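Local coordinates for FeeM (Uncultured bacterium, PDB 2G0B), which makes N-acyl amino acids, probably by transferring a fatty acyl chain from an acyl carrier protein to the amino group of tyrosine, at residues Arg23-Thr28 and Gln99-His104; Gln32-Asp37 and Gly166-Pro171. One frame throughout, in Å; residues are numbered along the deposited sequence.

How the contacts relate
Contact 1 (Arg23-Thr28 with Gln99-His104) and contact 2 (Gln32-Asp37 with Gly166-Pro171) have centres about 13 Å apart and meet the same bound product, N-dodecanoyl-L-tyrosine, at different parts. Strand residues of contact 1 hold the polar head of the product, Gln99 at its carboxylate and Phe100 at its acyl carbonyl. Contact 2 lines the tyrosyl ring, with Pro171 at the phenol hydroxyl. Helix 15-31 supplies the first segment of contact 1 and leads into the loop of contact 2. The two contacts also touch directly, CG of Arg26 packing on CD1 of Ile36 at 3.8 Å.

Contact 1: residues Arg23-Thr28 and Gln99-His104; sequences RIVRTT and QFAMDH. With NLT (N-dodecanoyl-L-tyrosine), chain I.
Val25 faces the strand from helix 15-31 and meets Gln99 and Ala101. Its CB stands 4.1 Å from Gln99 NE2, and there the side chain forks. CG1, anti to the backbone N (chi1 -179°), reaches the amide end of Gln99, 3.5 Å from NE2; the two side chains cross at about a right angle. CG2 turns instead to the strand, 3.8 Å from Ala101 CB, with Gln99 O equally near. Ala101 CB thus sits against the helix, touched also by CG2 of Ile24 and CG2 of Thr28. Ile24 CG2 reaches just past the strand end to Asp103 N at 3.8 Å. One polar link joins this apolar patch: Thr28 OG1 donates a weak hydrogen bond to Met102 O, 3.0 Å away. At the start of Gln99-His104 the backbone serves the product: Gln99 N gives a fairly straight bond (164°) to the carboxylate O of N-dodecanoyl-L-tyrosine, and Phe100 N a weak one to its acyl carbonyl OL. Helix residues 23-28 run at 77° to strand residues 99-102, the two short axes 7.4 Å apart at closest. Strand 59-68 is joined by backbone bonds, Thr63 to Ala101 and Tyr61 to Asp103; helix 38-44 packs on Gln99 through Phe40 and Leu44.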
ATOM      1  N   ARG A  23      13.611   2.629  -6.112  1.00 40.23           N
ATOM      2  CA  ARG A  23      13.889   2.524  -7.537  1.00 40.16           C
ATOM      3  C   ARG A  23      12.764   1.856  -8.305  1.00 40.18           C
ATOM      4  O   ARG A  23      12.448   2.265  -9.423  1.00 40.21           O
ATOM      5  CB  ARG A  23      15.165   1.758  -7.761  1.00 40.09           C
ATOM      6  CG  ARG A  23      16.148   2.512  -8.526  1.00 40.27           C
ATOM      7  CD  ARG A  23      16.319   2.065  -9.944  1.00 40.50           C
ATOM      8  NE  ARG A  23      17.264   2.949 -10.618  1.00 41.21           N
ATOM      9  CZ  ARG A  23      18.205   2.548 -11.463  1.00 40.90           C
ATOM     10  NH1 ARG A  23      18.321   1.269 -11.774  1.00 40.78           N
ATOM     11  NH2 ARG A  23      19.023   3.439 -12.011  1.00 40.66           N
ATOM     12  N   ILE A  24      12.181   0.813  -7.716  1.00 40.05           N
ATOM     13  CA  ILE A  24      11.046   0.153  -8.319  1.00 40.02           C
ATOM     14  C   ILE A  24       9.894   1.140  -8.401  1.00 40.03           C
ATOM     15  O   ILE A  24       9.335   1.337  -9.474  1.00 40.05           O
ATOM     16  CB  ILE A  24      10.657  -1.123  -7.543  1.00 39.96           C
ATOM     17  CG1 ILE A  24      11.746  -2.171  -7.692  1.00 40.12           C
ATOM     18  CG2 ILE A  24       9.359  -1.708  -8.078  1.00 40.04           C
ATOM     19  CD1 ILE A  24      11.812  -3.118  -6.558  1.00 40.35           C
ATOM     20  N   VAL A  25       9.617   1.827  -7.289  1.00 40.04           N
ATOM     21  CA  VAL A  25       8.537   2.820  -7.227  1.00 40.08           C
ATOM     22  C   VAL A  25       8.741   3.924  -8.250  1.00 40.16           C
ATOM     23  O   VAL A  25       7.818   4.294  -8.957  1.00 40.26           O
ATOM     24  CB  VAL A  25       8.375   3.422  -5.810  1.00 40.00           C
ATOM     25  CG1 VAL A  25       7.248   4.427  -5.781  1.00 39.89           C
ATOM     26  CG2 VAL A  25       8.095   2.323  -4.797  1.00 40.18           C
ATOM     27  N   ARG A  26       9.975   4.390  -8.372  1.00 40.33           N
ATOM     28  CA  ARG A  26      10.322   5.431  -9.324  1.00 40.31           C
ATOM     29  C   ARG A  26      10.082   5.011 -10.768  1.00 40.36           C
ATOM     30  O   ARG A  26       9.498   5.761 -11.547  1.00 40.41           O
ATOM     31  CB  ARG A  26      11.771   5.836  -9.144  1.00 40.32           C
ATOM     32  CG  ARG A  26      12.166   7.056  -9.921  1.00 40.54           C
ATOM     33  CD  ARG A  26      13.628   7.134 -10.190  1.00 40.75           C
ATOM     34  NE  ARG A  26      14.247   8.221  -9.444  1.00 41.70           N
ATOM     35  CZ  ARG A  26      15.545   8.269  -9.116  1.00 41.84           C
ATOM     36  NH1 ARG A  26      16.351   7.268  -9.456  1.00 41.51           N
ATOM     37  NH2 ARG A  26      16.037   9.322  -8.445  1.00 41.43           N
ATOM     38  N   THR A  27      10.529   3.811 -11.116  1.00 40.45           N
ATOM     39  CA  THR A  27      10.430   3.314 -12.489  1.00 40.45           C
ATOM     40  C   THR A  27       8.980   3.008 -12.870  1.00 40.44           C
ATOM     41  O   THR A  27       8.527   3.357 -13.965  1.00 40.43           O
ATOM     42  CB  THR A  27      11.326   2.083 -12.657  1.00 40.39           C
ATOM     43  OG1 THR A  27      12.676   2.450 -12.363  1.00 40.28           O
ATOM     44  CG2 THR A  27      11.402   1.653 -14.114  1.00 40.76           C
ATOM     45  N   THR A  28       8.256   2.401 -11.934  1.00 40.45           N
ATOM     46  CA  THR A  28       6.855   2.045 -12.113  1.00 40.42           C
ATOM     47  C   THR A  28       5.981   3.280 -12.318  1.00 40.42           C
ATOM     48  O   THR A  28       5.160   3.314 -13.243  1.00 40.52           O
ATOM     49  CB  THR A  28       6.387   1.192 -10.897  1.00 40.41           C
ATOM     50  OG1 THR A  28       6.682  -0.180 -11.155  1.00 40.54           O
ATOM     51  CG2 THR A  28       4.863   1.196 -10.718  1.00 40.85           C
ATOM     52  N   GLN A  99       3.057   3.464  -1.436  1.00 40.24           N
ATOM     53  CA  GLN A  99       4.228   3.102  -2.275  1.00 40.21           C
ATOM     54  C   GLN A  99       4.258   1.626  -2.707  1.00 40.24           C
ATOM     55  O   GLN A  99       5.307   0.970  -2.677  1.00 40.20           O
ATOM     56  CB  GLN A  99       5.564   3.513  -1.617  1.00 40.09           C
ATOM     57  CG  GLN A  99       5.719   5.002  -1.332  1.00 40.30           C
ATOM     58  CD  GLN A  99       6.280   5.802  -2.511  1.00 40.80           C
ATOM     59  OE1 GLN A  99       5.523   6.368  -3.309  1.00 40.82           O
ATOM     60  NE2 GLN A  99       7.601   5.886  -2.593  1.00 40.80           N
ATOM     61  N   PHE A 100       3.093   1.114  -3.086  1.00 40.24           N
ATOM     62  CA  PHE A 100       2.975  -0.223  -3.628  1.00 40.09           C
ATOM     63  C   PHE A 100       3.401  -0.202  -5.094  1.00 40.13           C
ATOM     64  O   PHE A 100       2.859   0.564  -5.901  1.00 40.24           O
ATOM     65  CB  PHE A 100       1.536  -0.719  -3.484  1.00 40.08           C
ATOM     66  CG  PHE A 100       1.256  -2.004  -4.210  1.00 39.99           C
ATOM     67  CD1 PHE A 100       2.086  -3.097  -4.067  1.00 39.95           C
ATOM     68  CD2 PHE A 100       0.142  -2.121  -5.016  1.00 40.48           C
ATOM     69  CE1 PHE A 100       1.828  -4.262  -4.731  1.00 40.08           C
ATOM     70  CE2 PHE A 100      -0.126  -3.293  -5.684  1.00 40.46           C
ATOM     71  CZ  PHE A 100       0.716  -4.363  -5.541  1.00 40.51           C
ATOM     72  N   ALA A 101       4.389  -1.028  -5.425  1.00 40.00           N
ATOM     73  CA  ALA A 101       4.931  -1.084  -6.773  1.00 39.90           C
ATOM     74  C   ALA A 101       5.536  -2.436  -7.046  1.00 39.81           C
ATOM     75  O   ALA A 101       6.106  -3.050  -6.156  1.00 39.68           O
ATOM     76  CB  ALA A 101       5.977   0.019  -6.983  1.00 39.91           C
ATOM     77  N   MET A 102       5.363  -2.909  -8.280  1.00 39.89           N
ATOM     78  CA  MET A 102       5.961  -4.152  -8.753  1.00 39.97           C
ATOM     79  C   MET A 102       6.655  -3.847 -10.059  1.00 40.07           C
ATOM     80  O   MET A 102       6.146  -3.070 -10.859  1.00 40.27           O
ATOM     81  CB  MET A 102       4.887  -5.225  -9.004  1.00 40.01           C
ATOM     82  CG  MET A 102       3.877  -5.442  -7.877  1.00 39.52           C
ATOM     83  SD  MET A 102       4.258  -6.864  -6.907  1.00 38.84           S
ATOM     84  CE  MET A 102       3.959  -8.189  -8.060  1.00 39.21           C
ATOM     85  N   ASP A 103       7.814  -4.453 -10.281  1.00 40.14           N
ATOM     86  CA  ASP A 103       8.520  -4.318 -11.551  1.00 40.27           C
ATOM     87  C   ASP A 103       8.183  -5.510 -12.451  1.00 40.40           C
ATOM     88  O   ASP A 103       8.642  -6.635 -12.201  1.00 40.48           O
ATOM     89  CB  ASP A 103      10.034  -4.226 -11.314  1.00 40.31           C
ATOM     90  CG  ASP A 103      10.825  -3.890 -12.589  1.00 40.41           C
ATOM     91  OD1 ASP A 103      10.214  -3.607 -13.649  1.00 40.45           O
ATOM     92  OD2 ASP A 103      12.071  -3.879 -12.616  1.00 40.58           O
ATOM     93  N   HIS A 104       7.409  -5.249 -13.513  1.00 40.40           N
ATOM     94  CA  HIS A 104       6.904  -6.306 -14.405  1.00 40.49           C
ATOM     95  C   HIS A 104       8.003  -7.032 -15.207  1.00 40.55           C
ATOM     96  O   HIS A 104       7.786  -8.146 -15.706  1.00 40.64           O
ATOM     97  CB  HIS A 104       5.803  -5.757 -15.342  1.00 40.55           C
ATOM     98  CG  HIS A 104       6.331  -5.146 -16.614  1.00 40.98           C
ATOM     99  ND1 HIS A 104       6.651  -3.808 -16.722  1.00 41.14           N
ATOM    100  CD2 HIS A 104       6.606  -5.696 -17.825  1.00 40.85           C
ATOM    101  CE1 HIS A 104       7.100  -3.561 -17.940  1.00 41.06           C
ATOM    102  NE2 HIS A 104       7.082  -4.690 -18.629  1.00 41.05           N
TER
HETATM  103  N   NLT I 400      -1.139   4.391  -3.953  1.00 41.30           N
HETATM  104  C1  NLT I 400      -0.864   3.091  -3.792  1.00 41.25           C
HETATM  105  OL  NLT I 400       0.251   2.608  -3.957  1.00 41.83           O
HETATM  106  C2  NLT I 400      -2.040   2.207  -3.408  1.00 41.04           C
HETATM  107  C3  NLT I 400      -1.693   1.204  -2.300  1.00 40.69           C
HETATM  108  C4  NLT I 400      -2.648  -0.001  -2.306  1.00 40.47           C
HETATM  109  C5  NLT I 400      -2.282  -1.015  -1.217  1.00 40.17           C
HETATM  110  C6  NLT I 400      -3.391  -2.033  -0.953  1.00 39.76           C
HETATM  111  C7  NLT I 400      -3.163  -2.790   0.357  1.00 39.86           C
HETATM  112  C8  NLT I 400      -3.964  -4.086   0.394  1.00 40.29           C
HETATM  113  C9  NLT I 400      -3.818  -4.847   1.720  1.00 41.18           C
HETATM  114  C10 NLT I 400      -5.179  -5.425   2.104  1.00 41.95           C
HETATM  115  C11 NLT I 400      -5.214  -6.108   3.471  1.00 41.97           C
HETATM  116  C12 NLT I 400      -6.517  -6.894   3.626  1.00 41.88           C
HETATM  117  CA  NLT I 400      -0.184   5.393  -4.429  1.00 41.48           C
HETATM  118  CB  NLT I 400      -0.860   6.757  -4.527  1.00 41.31           C
HETATM  119  CG  NLT I 400      -1.521   6.954  -5.875  1.00 40.55           C
HETATM  120  CD2 NLT I 400      -0.770   6.900  -7.042  1.00 39.54           C
HETATM  121  CE2 NLT I 400      -1.380   7.080  -8.270  1.00 39.17           C
HETATM  122  CZ  NLT I 400      -2.736   7.331  -8.332  1.00 39.63           C
HETATM  123  CE1 NLT I 400      -3.494   7.381  -7.169  1.00 39.76           C
HETATM  124  CD1 NLT I 400      -2.886   7.195  -5.939  1.00 39.72           C
HETATM  125  OH  NLT I 400      -3.318   7.507  -9.509  1.00 39.84           O
HETATM  126  C   NLT I 400       0.987   5.556  -3.506  1.00 41.92           C
HETATM  127  O   NLT I 400       0.784   5.468  -2.276  1.00 42.23           O
HETATM  128  O2  NLT I 400       2.126   5.777  -3.993  1.00 42.22           O

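Contact 2: residues Gln32-Asp37 and Gly166-Pro171. With NLT (N-dodecanoyl-L-tyrosine), chain I.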
ATOM      1  N   GLN A  32       3.902   4.702 -15.749  1.00 40.29           N
ATOM      2  CA  GLN A  32       2.464   4.942 -15.725  1.00 40.33           C
ATOM      3  C   GLN A  32       2.132   6.436 -15.776  1.00 40.31           C
ATOM      4  O   GLN A  32       0.954   6.822 -15.806  1.00 40.36           O
ATOM      5  CB  GLN A  32       1.831   4.283 -14.505  1.00 40.17           C
ATOM      6  CG  GLN A  32       1.399   2.857 -14.759  1.00 40.50           C
ATOM      7  CD  GLN A  32       1.102   2.087 -13.468  1.00 41.60           C
ATOM      8  OE1 GLN A  32      -0.014   1.577 -13.287  1.00 41.78           O
ATOM      9  NE2 GLN A  32       2.104   1.993 -12.571  1.00 41.29           N
ATOM     10  N   GLY A  33       3.172   7.269 -15.796  1.00 40.21           N
ATOM     11  CA  GLY A  33       3.005   8.706 -15.916  1.00 40.35           C
ATOM     12  C   GLY A  33       2.630   9.417 -14.624  1.00 40.39           C
ATOM     13  O   GLY A  33       2.062  10.515 -14.656  1.00 40.43           O
ATOM     14  N   TYR A  34       2.935   8.790 -13.490  1.00 40.34           N
ATOM     15  CA  TYR A  34       2.749   9.413 -12.181  1.00 40.28           C
ATOM     16  C   TYR A  34       3.982  10.235 -11.839  1.00 40.29           C
ATOM     17  O   TYR A  34       5.100   9.867 -12.208  1.00 40.37           O
ATOM     18  CB  TYR A  34       2.566   8.353 -11.107  1.00 40.26           C
ATOM     19  CG  TYR A  34       1.404   7.395 -11.303  1.00 40.32           C
ATOM     20  CD1 TYR A  34       1.403   6.158 -10.662  1.00 40.24           C
ATOM     21  CD2 TYR A  34       0.296   7.727 -12.099  1.00 40.11           C
ATOM     22  CE1 TYR A  34       0.362   5.267 -10.819  1.00 40.28           C
ATOM     23  CE2 TYR A  34      -0.756   6.835 -12.259  1.00 40.20           C
ATOM     24  CZ  TYR A  34      -0.709   5.602 -11.609  1.00 40.31           C
ATOM     25  OH  TYR A  34      -1.718   4.693 -11.752  1.00 40.78           O
ATOM     26  N   ALA A  35       3.786  11.335 -11.117  1.00 40.27           N
ATOM     27  CA  ALA A  35       4.905  12.171 -10.685  1.00 40.24           C
ATOM     28  C   ALA A  35       5.541  11.628  -9.396  1.00 40.26           C
ATOM     29  O   ALA A  35       4.846  11.158  -8.500  1.00 40.24           O
ATOM     30  CB  ALA A  35       4.456  13.599 -10.496  1.00 40.16           C
ATOM     31  N   ILE A  36       6.866  11.672  -9.324  1.00 40.32           N
ATOM     32  CA  ILE A  36       7.565  11.258  -8.113  1.00 40.37           C
ATOM     33  C   ILE A  36       7.885  12.454  -7.217  1.00 40.40           C
ATOM     34  O   ILE A  36       8.611  13.377  -7.604  1.00 40.37           O
ATOM     35  CB  ILE A  36       8.828  10.412  -8.427  1.00 40.24           C
ATOM     36  CG1 ILE A  36       9.528  10.930  -9.684  1.00 40.86           C
ATOM     37  CG2 ILE A  36       8.442   8.975  -8.635  1.00 40.16           C
ATOM     38  CD1 ILE A  36      11.076  10.691  -9.707  1.00 41.35           C
ATOM     39  N   ASP A  37       7.291  12.433  -6.030  1.00 40.47           N
ATOM     40  CA  ASP A  37       7.413  13.499  -5.058  1.00 40.51           C
ATOM     41  C   ASP A  37       8.305  13.040  -3.925  1.00 40.56           C
ATOM     42  O   ASP A  37       8.238  11.872  -3.498  1.00 40.60           O
ATOM     43  CB  ASP A  37       6.031  13.836  -4.511  1.00 40.59           C
ATOM     44  CG  ASP A  37       5.976  15.187  -3.844  1.00 40.87           C
ATOM     45  OD1 ASP A  37       6.751  15.416  -2.888  1.00 41.13           O
ATOM     46  OD2 ASP A  37       5.165  16.079  -4.189  1.00 40.94           O
ATOM     47  N   GLY A 166      -2.572  15.771  -6.152  1.00 40.35           N
ATOM     48  CA  GLY A 166      -1.513  16.656  -6.625  1.00 40.35           C
ATOM     49  C   GLY A 166      -0.115  16.080  -6.492  1.00 40.41           C
ATOM     50  O   GLY A 166       0.718  16.245  -7.392  1.00 40.42           O
ATOM     51  N   THR A 167       0.130  15.395  -5.368  1.00 40.38           N
ATOM     52  CA  THR A 167       1.393  14.708  -5.096  1.00 40.47           C
ATOM     53  C   THR A 167       1.821  13.827  -6.270  1.00 40.59           C
ATOM     54  O   THR A 167       2.981  13.863  -6.704  1.00 40.74           O
ATOM     55  CB  THR A 167       1.246  13.830  -3.836  1.00 40.43           C
ATOM     56  OG1 THR A 167       0.716  14.614  -2.765  1.00 40.70           O
ATOM     57  CG2 THR A 167       2.591  13.406  -3.314  1.00 40.33           C
ATOM     58  N   VAL A 168       0.866  13.075  -6.803  1.00 40.56           N
ATOM     59  CA  VAL A 168       1.137  12.106  -7.849  1.00 40.48           C
ATOM     60  C   VAL A 168       0.791  12.631  -9.258  1.00 40.45           C
ATOM     61  O   VAL A 168       1.235  12.057 -10.261  1.00 40.45           O
ATOM     62  CB  VAL A 168       0.379  10.795  -7.564  1.00 40.46           C
ATOM     63  CG1 VAL A 168       0.815   9.743  -8.480  1.00 40.55           C
ATOM     64  CG2 VAL A 168       0.636  10.344  -6.149  1.00 40.68           C
ATOM     65  N   ASN A 169       0.071  13.762  -9.314  1.00 40.35           N
ATOM     66  CA  ASN A 169      -0.542  14.273 -10.556  1.00 40.31           C
ATOM     67  C   ASN A 169      -1.303  13.186 -11.314  1.00 40.27           C
ATOM     68  O   ASN A 169      -1.026  12.898 -12.486  1.00 40.22           O
ATOM     69  CB  ASN A 169       0.464  15.008 -11.463  1.00 40.36           C
ATOM     70  CG  ASN A 169      -0.207  16.082 -12.334  1.00 40.77           C
ATOM     71  OD1 ASN A 169      -0.595  17.148 -11.843  1.00 40.94           O
ATOM     72  ND2 ASN A 169      -0.362  15.791 -13.622  1.00 41.05           N
ATOM     73  N   ALA A 170      -2.238  12.562 -10.603  1.00 40.21           N
ATOM     74  CA  ALA A 170      -3.078  11.507 -11.139  1.00 40.18           C
ATOM     75  C   ALA A 170      -4.375  11.464 -10.311  1.00 40.21           C
ATOM     76  O   ALA A 170      -4.398  11.963  -9.180  1.00 40.19           O
ATOM     77  CB  ALA A 170      -2.348  10.189 -11.073  1.00 40.09           C
ATOM     78  N   PRO A 171      -5.464  10.922 -10.879  1.00 40.22           N
ATOM     79  CA  PRO A 171      -6.729  10.784 -10.138  1.00 40.14           C
ATOM     80  C   PRO A 171      -6.611   9.773  -9.012  1.00 40.21           C
ATOM     81  O   PRO A 171      -5.783   8.853  -9.105  1.00 40.29           O
ATOM     82  CB  PRO A 171      -7.697  10.253 -11.197  1.00 40.12           C
ATOM     83  CG  PRO A 171      -7.051  10.534 -12.491  1.00 40.16           C
ATOM     84  CD  PRO A 171      -5.591  10.443 -12.269  1.00 40.15           C
TER
HETATM   85  N   NLT I 400      -1.139   4.391  -3.953  1.00 41.30           N
HETATM   86  C1  NLT I 400      -0.864   3.091  -3.792  1.00 41.25           C
HETATM   87  OL  NLT I 400       0.251   2.608  -3.957  1.00 41.83           O
HETATM   88  C2  NLT I 400      -2.040   2.207  -3.408  1.00 41.04           C
HETATM   89  C3  NLT I 400      -1.693   1.204  -2.300  1.00 40.69           C
HETATM   90  C4  NLT I 400      -2.648  -0.001  -2.306  1.00 40.47           C
HETATM   91  C5  NLT I 400      -2.282  -1.015  -1.217  1.00 40.17           C
HETATM   92  C6  NLT I 400      -3.391  -2.033  -0.953  1.00 39.76           C
HETATM   93  C7  NLT I 400      -3.163  -2.790   0.357  1.00 39.86           C
HETATM   94  C8  NLT I 400      -3.964  -4.086   0.394  1.00 40.29           C
HETATM   95  C9  NLT I 400      -3.818  -4.847   1.720  1.00 41.18           C
HETATM   96  C10 NLT I 400      -5.179  -5.425   2.104  1.00 41.95           C
HETATM   97  C11 NLT I 400      -5.214  -6.108   3.471  1.00 41.97           C
HETATM   98  C12 NLT I 400      -6.517  -6.894   3.626  1.00 41.88           C
HETATM   99  CA  NLT I 400      -0.184   5.393  -4.429  1.00 41.48           C
HETATM  100  CB  NLT I 400      -0.860   6.757  -4.527  1.00 41.31           C
HETATM  101  CG  NLT I 400      -1.521   6.954  -5.875  1.00 40.55           C
HETATM  102  CD2 NLT I 400      -0.770   6.900  -7.042  1.00 39.54           C
HETATM  103  CE2 NLT I 400      -1.380   7.080  -8.270  1.00 39.17           C
HETATM  104  CZ  NLT I 400      -2.736   7.331  -8.332  1.00 39.63           C
HETATM  105  CE1 NLT I 400      -3.494   7.381  -7.169  1.00 39.76           C
HETATM  106  CD1 NLT I 400      -2.886   7.195  -5.939  1.00 39.72           C
HETATM  107  OH  NLT I 400      -3.318   7.507  -9.509  1.00 39.84           O
HETATM  108  C   NLT I 400       0.987   5.556  -3.506  1.00 41.92           C
HETATM  109  O   NLT I 400       0.784   5.468  -2.276  1.00 42.23           O
HETATM  110  O2  NLT I 400       2.126   5.777  -3.993  1.00 42.22           O
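Thr167 and Val168 meet the loop that runs from Tyr34 to Asp37, where the two segments pass in nearly opposite directions, 167° apart. Thr167 CG2 packs on Asp37 CB at 3.7 Å, the side chains roughly perpendicular. The carboxylate of Asp37 is engaged elsewhere: OD1 accepts from Ser39 N as the N-cap of helix 38-44.

Val168 runs alongside Tyr34. A chi1 of -171° swings its CG1 away from the backbone N, to touch Tyr34 CB at 3.4 Å and also the product's ring atom CE2, while CG2 leans on the same ring at CD2. One valine therefore packs at once on the loop and on the ligand. The Tyr34 ring is sandwiched: CB of Gln32 lies over the centre of one face, and the product's CE2 sits over the opposite face near the edge of the ring, 3.6 Å from Tyr34 CE1. Ala170 CB closes in obliquely on Tyr34 CD2 at 3.8 Å, and it also touches the product's phenol oxygen.

Between the segments, Ala35 N donates an almost straight bond (175°) to Val168 O at 2.8 Å, and Ala35 CB rests against the same oxygen at 3.6 Å. The product's phenol OH donates to Pro171 O, 2.8 Å away. Asn169 and Ala170, both facing Tyr165, form a G1 beta bulge as the chain turns from strand 157-165 into strand 170-178. In this member of the acetyltransferase clan, loop and bulge line part of the pocket for the tyrosyl end, completed by residues such as Tyr29 and Asn144.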